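Local coordinates for protein solute carrier family 15 member 1 (Mus musculus, PDB 5A9D) that probably carries di- and tripeptides across the intestinal cell membrane together with protons, the part described here belonging to its extracellular domain, at residues 154-168 / 176-188. Numbering follows the deposited sequence.
Sequences FKSSNLDFGSAYTYV and CLEVKEFEDIPPN
Glu-181 lies along Tyr-167, its CG over one face of the ring, 3.8 Å from the centroid in a CH-pi contact, and its carboxylate stacked on the ring with the two planes 14° apart. The carboxylate reaches residues 155-157: Ser-157 OG donates to the syn lone pair of Glu-181 OE1 at 2.8 Å, and a water links Glu-181 OE2 to Lys-155 O. CG anti to the carbonyl carbon (chi1 -54°) and an extended chain lay Glu-181 alongside the ring and carry it to Ser-157. Cutting Tyr-167 back to an alanine removes the ring on which Glu-181 rests, and its carboxylate is likely to turn away from Ser-157. On the other sheet face Thr-166 OG1 gives a 2.6 Å bond to Asp-184 OD2, also on the syn side, while Val-168 CG2 packs on Phe-182 CE2 at 3.6 Å. Paired backbone bonds, Thr-166 with Phe-182 and Val-168 with Lys-180, set this antiparallel register. Arg-100 and Tyr-129 add bonds to the Thr-166/Asp-184 pair, and Lys-8 of the second subunit forms a salt bridge with Asp-184. In this immunoglobulin-like domain strand 177-184 is outermost in its sheet within this chain, strand 164-171 runs beside strand 97-103, and Phe-154, on the facing sheet, packs against Leu-177 and Val-179.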
loop_
_atom_site.group_PDB
_atom_site.type_symbol
_atom_site.label_atom_id
_atom_site.label_comp_id
_atom_site.label_asym_id
_atom_site.label_seq_id
_atom_site.Cartn_x
_atom_site.Cartn_y
_atom_site.Cartn_z
ATOM N N PHE A 154 -12.830 -20.155 -13.178
ATOM C CA PHE A 154 -13.264 -18.977 -13.916
ATOM C C PHE A 154 -12.257 -18.642 -14.973
ATOM O O PHE A 154 -11.159 -19.182 -14.967
ATOM C CB PHE A 154 -13.452 -17.776 -12.956
ATOM C CG PHE A 154 -14.492 -17.995 -11.885
ATOM C CD1 PHE A 154 -14.151 -18.579 -10.674
ATOM C CD2 PHE A 154 -15.823 -17.642 -12.103
ATOM C CE1 PHE A 154 -15.124 -18.815 -9.700
ATOM C CE2 PHE A 154 -16.790 -17.882 -11.129
ATOM C CZ PHE A 154 -16.430 -18.457 -9.929
ATOM N N LYS A 155 -12.629 -17.745 -15.878
ATOM C CA LYS A 155 -11.761 -17.297 -16.957
ATOM C C LYS A 155 -11.853 -15.781 -17.061
ATOM O O LYS A 155 -12.948 -15.217 -17.030
ATOM C CB LYS A 155 -12.162 -17.946 -18.305
ATOM C CG LYS A 155 -11.625 -19.357 -18.489
ATOM C CD LYS A 155 -11.926 -19.917 -19.888
ATOM C CE LYS A 155 -13.282 -20.567 -20.013
ATOM N NZ LYS A 155 -13.549 -21.026 -21.408
ATOM N N SER A 156 -10.702 -15.128 -17.210
ATOM C CA SER A 156 -10.659 -13.686 -17.406
ATOM C C SER A 156 -11.052 -13.426 -18.849
ATOM O O SER A 156 -11.025 -14.356 -19.664
ATOM C CB SER A 156 -9.255 -13.156 -17.137
ATOM O OG SER A 156 -8.396 -13.330 -18.252
ATOM N N SER A 157 -11.399 -12.172 -19.192
ATOM C CA SER A 157 -11.676 -11.872 -20.583
ATOM C C SER A 157 -10.326 -11.774 -21.350
ATOM O O SER A 157 -9.252 -11.961 -20.752
ATOM C CB SER A 157 -12.487 -10.588 -20.709
ATOM O OG SER A 157 -11.752 -9.475 -20.236
ATOM N N ASN A 158 -10.381 -11.478 -22.655
ATOM C CA ASN A 158 -9.186 -11.325 -23.462
ATOM C C ASN A 158 -8.466 -10.030 -23.116
ATOM O O ASN A 158 -8.661 -9.009 -23.780
ATOM C CB ASN A 158 -9.495 -11.415 -24.961
ATOM C CG ASN A 158 -8.263 -11.497 -25.855
ATOM O OD1 ASN A 158 -8.369 -11.665 -27.072
ATOM N ND2 ASN A 158 -7.071 -11.380 -25.293
ATOM N N LEU A 159 -7.615 -10.112 -22.091
ATOM C CA LEU A 159 -6.751 -9.081 -21.533
ATOM C C LEU A 159 -6.034 -8.324 -22.651
ATOM O O LEU A 159 -5.256 -8.938 -23.403
ATOM C CB LEU A 159 -5.676 -9.796 -20.682
ATOM C CG LEU A 159 -5.785 -9.838 -19.146
ATOM C CD1 LEU A 159 -7.204 -10.162 -18.669
ATOM C CD2 LEU A 159 -4.762 -10.807 -18.571
ATOM N N ASP A 160 -6.295 -7.002 -22.773
ATOM C CA ASP A 160 -5.630 -6.158 -23.772
ATOM C C ASP A 160 -4.116 -6.013 -23.458
ATOM O O ASP A 160 -3.534 -6.921 -22.890
ATOM C CB ASP A 160 -6.344 -4.797 -23.907
ATOM C CG ASP A 160 -7.789 -4.866 -24.407
ATOM O OD1 ASP A 160 -8.062 -5.654 -25.352
ATOM O OD2 ASP A 160 -8.636 -4.094 -23.889
ATOM N N PHE A 161 -3.466 -4.933 -23.885
ATOM C CA PHE A 161 -2.038 -4.701 -23.676
ATOM C C PHE A 161 -1.865 -3.527 -22.719
ATOM O O PHE A 161 -2.390 -2.449 -22.967
ATOM C CB PHE A 161 -1.356 -4.398 -25.030
ATOM C CG PHE A 161 0.124 -4.078 -24.988
ATOM C CD1 PHE A 161 0.570 -2.807 -24.627
ATOM C CD2 PHE A 161 1.068 -5.026 -25.369
ATOM C CE1 PHE A 161 1.933 -2.509 -24.597
ATOM C CE2 PHE A 161 2.429 -4.708 -25.391
ATOM C CZ PHE A 161 2.849 -3.452 -24.996
ATOM N N GLY A 162 -1.143 -3.760 -21.624
ATOM C CA GLY A 162 -0.836 -2.754 -20.615
ATOM C C GLY A 162 -2.024 -2.252 -19.813
ATOM O O GLY A 162 -1.948 -1.175 -19.231
ATOM N N SER A 163 -3.115 -2.998 -19.764
ATOM C CA SER A 163 -4.321 -2.542 -19.062
ATOM C C SER A 163 -4.313 -2.869 -17.550
ATOM O O SER A 163 -3.325 -3.389 -16.999
ATOM C CB SER A 163 -5.564 -3.106 -19.739
ATOM O OG SER A 163 -5.581 -2.761 -21.113
ATOM N N ALA A 164 -5.363 -2.452 -16.864
ATOM C CA ALA A 164 -5.533 -2.739 -15.446
ATOM C C ALA A 164 -6.998 -2.997 -15.231
ATOM O O ALA A 164 -7.823 -2.318 -15.840
ATOM C CB ALA A 164 -5.055 -1.586 -14.588
ATOM N N TYR A 165 -7.320 -4.034 -14.455
ATOM C CA TYR A 165 -8.698 -4.449 -14.205
ATOM C C TYR A 165 -8.916 -4.771 -12.746
ATOM O O TYR A 165 -7.996 -5.205 -12.056
ATOM C CB TYR A 165 -9.078 -5.688 -15.048
ATOM C CG TYR A 165 -8.847 -5.540 -16.538
ATOM C CD1 TYR A 165 -9.826 -4.996 -17.363
ATOM C CD2 TYR A 165 -7.651 -5.947 -17.121
ATOM C CE1 TYR A 165 -9.610 -4.840 -18.730
ATOM C CE2 TYR A 165 -7.434 -5.820 -18.487
ATOM C CZ TYR A 165 -8.414 -5.257 -19.285
ATOM O OH TYR A 165 -8.183 -5.130 -20.630
ATOM N N THR A 166 -10.164 -4.584 -12.299
ATOM C CA THR A 166 -10.645 -4.910 -10.967
ATOM C C THR A 166 -11.730 -5.946 -11.192
ATOM O O THR A 166 -12.686 -5.710 -11.926
ATOM C CB THR A 166 -11.179 -3.676 -10.250
ATOM O OG1 THR A 166 -10.112 -2.785 -10.008
ATOM C CG2 THR A 166 -11.791 -4.010 -8.902
ATOM N N TYR A 167 -11.541 -7.096 -10.606
ATOM C CA TYR A 167 -12.502 -8.193 -10.697
ATOM C C TYR A 167 -13.265 -8.235 -9.382
ATOM O O TYR A 167 -12.654 -8.396 -8.324
ATOM C CB TYR A 167 -11.722 -9.494 -10.994
ATOM C CG TYR A 167 -11.285 -9.646 -12.441
ATOM C CD1 TYR A 167 -10.994 -8.533 -13.229
ATOM C CD2 TYR A 167 -11.230 -10.896 -13.045
ATOM C CE1 TYR A 167 -10.666 -8.667 -14.584
ATOM C CE2 TYR A 167 -10.906 -11.039 -14.399
ATOM C CZ TYR A 167 -10.610 -9.923 -15.159
ATOM O OH TYR A 167 -10.272 -10.074 -16.485
ATOM N N VAL A 168 -14.570 -7.925 -9.424
ATOM C CA VAL A 168 -15.405 -7.875 -8.210
ATOM C C VAL A 168 -16.094 -9.220 -8.041
ATOM O O VAL A 168 -16.854 -9.626 -8.901
ATOM C CB VAL A 168 -16.415 -6.679 -8.230
ATOM C CG1 VAL A 168 -17.376 -6.745 -7.046
ATOM C CG2 VAL A 168 -15.690 -5.334 -8.251
ATOM N N CYS A 176 -24.196 -19.263 -5.769
ATOM C CA CYS A 176 -22.779 -19.541 -5.991
ATOM C C CYS A 176 -21.985 -18.256 -6.296
ATOM O O CYS A 176 -22.433 -17.173 -5.915
ATOM C CB CYS A 176 -22.587 -20.624 -7.047
ATOM S SG CYS A 176 -22.992 -22.292 -6.461
ATOM N N LEU A 177 -20.813 -18.364 -6.928
ATOM C CA LEU A 177 -19.955 -17.219 -7.224
ATOM C C LEU A 177 -20.089 -16.702 -8.616
ATOM O O LEU A 177 -20.299 -17.464 -9.554
ATOM C CB LEU A 177 -18.467 -17.519 -6.954
ATOM C CG LEU A 177 -18.062 -17.726 -5.521
ATOM C CD1 LEU A 177 -16.614 -17.914 -5.438
ATOM C CD2 LEU A 177 -18.460 -16.561 -4.661
ATOM N N GLU A 178 -19.867 -15.397 -8.753
ATOM C CA GLU A 178 -19.936 -14.644 -9.997
ATOM C C GLU A 178 -18.851 -13.559 -9.893
ATOM O O GLU A 178 -18.602 -13.033 -8.806
ATOM C CB GLU A 178 -21.326 -13.994 -10.050
ATOM C CG GLU A 178 -21.676 -13.281 -11.317
ATOM C CD GLU A 178 -23.161 -13.030 -11.378
ATOM O OE1 GLU A 178 -23.618 -12.045 -10.759
ATOM O OE2 GLU A 178 -23.875 -13.847 -12.004
ATOM N N VAL A 179 -18.252 -13.193 -11.021
ATOM C CA VAL A 179 -17.237 -12.161 -11.085
ATOM C C VAL A 179 -17.613 -11.085 -12.123
ATOM O O VAL A 179 -17.865 -11.412 -13.277
ATOM C CB VAL A 179 -15.820 -12.765 -11.342
ATOM C CG1 VAL A 179 -14.750 -11.675 -11.300
ATOM C CG2 VAL A 179 -15.487 -13.868 -10.332
ATOM N N LYS A 180 -17.602 -9.805 -11.715
ATOM C CA LYS A 180 -17.832 -8.685 -12.622
ATOM C C LYS A 180 -16.497 -7.976 -12.867
ATOM O O LYS A 180 -15.799 -7.622 -11.919
ATOM C CB LYS A 180 -18.909 -7.718 -12.080
ATOM C CG LYS A 180 -19.288 -6.653 -13.124
ATOM C CD LYS A 180 -20.698 -6.108 -12.949
ATOM C CE LYS A 180 -21.011 -5.022 -13.949
ATOM N NZ LYS A 180 -22.331 -4.417 -13.672
ATOM N N GLU A 181 -16.142 -7.769 -14.121
ATOM C CA GLU A 181 -14.869 -7.133 -14.492
ATOM C C GLU A 181 -15.030 -5.641 -14.752
ATOM O O GLU A 181 -15.948 -5.226 -15.453
ATOM C CB GLU A 181 -14.291 -7.783 -15.769
ATOM C CG GLU A 181 -14.158 -9.285 -15.678
ATOM C CD GLU A 181 -13.576 -9.943 -16.903
ATOM O OE1 GLU A 181 -13.028 -9.216 -17.763
ATOM O OE2 GLU A 181 -13.691 -11.186 -17.014
ATOM N N PHE A 182 -14.092 -4.851 -14.255
ATOM C CA PHE A 182 -14.106 -3.404 -14.475
ATOM C C PHE A 182 -12.745 -3.012 -14.995
ATOM O O PHE A 182 -11.733 -3.471 -14.469
ATOM C CB PHE A 182 -14.390 -2.661 -13.147
ATOM C CG PHE A 182 -15.774 -2.900 -12.600
ATOM C CD1 PHE A 182 -16.842 -2.104 -12.996
ATOM C CD2 PHE A 182 -16.013 -3.922 -11.689
ATOM C CE1 PHE A 182 -18.127 -2.343 -12.507
ATOM C CE2 PHE A 182 -17.309 -4.168 -11.217
ATOM C CZ PHE A 182 -18.358 -3.375 -11.625
ATOM N N GLU A 183 -12.688 -2.169 -16.001
ATOM C CA GLU A 183 -11.383 -1.727 -16.451
ATOM C C GLU A 183 -11.010 -0.517 -15.615
ATOM O O GLU A 183 -11.865 0.313 -15.310
ATOM C CB GLU A 183 -11.394 -1.346 -17.942
ATOM C CG GLU A 183 -9.976 -1.362 -18.526
ATOM C CD GLU A 183 -9.813 -1.159 -20.024
ATOM O OE1 GLU A 183 -10.655 -1.662 -20.804
ATOM O OE2 GLU A 183 -8.811 -0.522 -20.419
ATOM N N ASP A 184 -9.772 -0.443 -15.176
ATOM C CA ASP A 184 -9.319 0.740 -14.457
ATOM C C ASP A 184 -8.280 1.389 -15.346
ATOM O O ASP A 184 -7.718 0.706 -16.217
ATOM C CB ASP A 184 -8.561 0.346 -13.171
ATOM C CG ASP A 184 -9.304 -0.501 -12.182
ATOM O OD1 ASP A 184 -10.344 -0.046 -11.680
ATOM O OD2 ASP A 184 -8.782 -1.564 -11.817
ATOM N N ILE A 185 -7.958 2.669 -15.088
ATOM C CA ILE A 185 -6.859 3.361 -15.764
ATOM C C ILE A 185 -5.574 2.673 -15.185
ATOM O O ILE A 185 -5.563 2.383 -13.984
ATOM C CB ILE A 185 -6.940 4.904 -15.514
ATOM C CG1 ILE A 185 -8.200 5.500 -16.205
ATOM C CG2 ILE A 185 -5.666 5.624 -15.984
ATOM C CD1 ILE A 185 -8.755 6.839 -15.637
ATOM N N PRO A 186 -4.563 2.280 -16.004
ATOM C CA PRO A 186 -3.396 1.549 -15.437
ATOM C C PRO A 186 -2.694 2.180 -14.239
ATOM O O PRO A 186 -2.517 3.397 -14.256
ATOM C CB PRO A 186 -2.439 1.406 -16.622
ATOM C CG PRO A 186 -3.292 1.559 -17.835
ATOM C CD PRO A 186 -4.406 2.479 -17.463
ATOM N N PRO A 187 -2.331 1.391 -13.183
ATOM C CA PRO A 187 -1.658 1.999 -12.022
ATOM C C PRO A 187 -0.255 2.486 -12.365
ATOM O O PRO A 187 0.426 1.890 -13.207
ATOM C CB PRO A 187 -1.632 0.872 -10.983
ATOM C CG PRO A 187 -1.659 -0.386 -11.782
ATOM C CD PRO A 187 -2.483 -0.071 -13.009
ATOM N N ASN A 188 0.155 3.589 -11.731
ATOM C CA ASN A 188 1.484 4.169 -11.866
ATOM C C ASN A 188 2.358 3.642 -10.736
ATOM O O ASN A 188 3.531 3.340 -10.975
ATOM C CB ASN A 188 1.416 5.688 -11.811
ATOM C CG ASN A 188 0.791 6.316 -13.034
ATOM O OD1 ASN A 188 0.996 5.896 -14.177
ATOM N ND2 ASN A 188 0.045 7.374 -12.831
HETATM O O HOH W 1 -13.654 -13.262 -15.049
HETATM O O HOH W 2 -6.827 -0.353 -18.580
#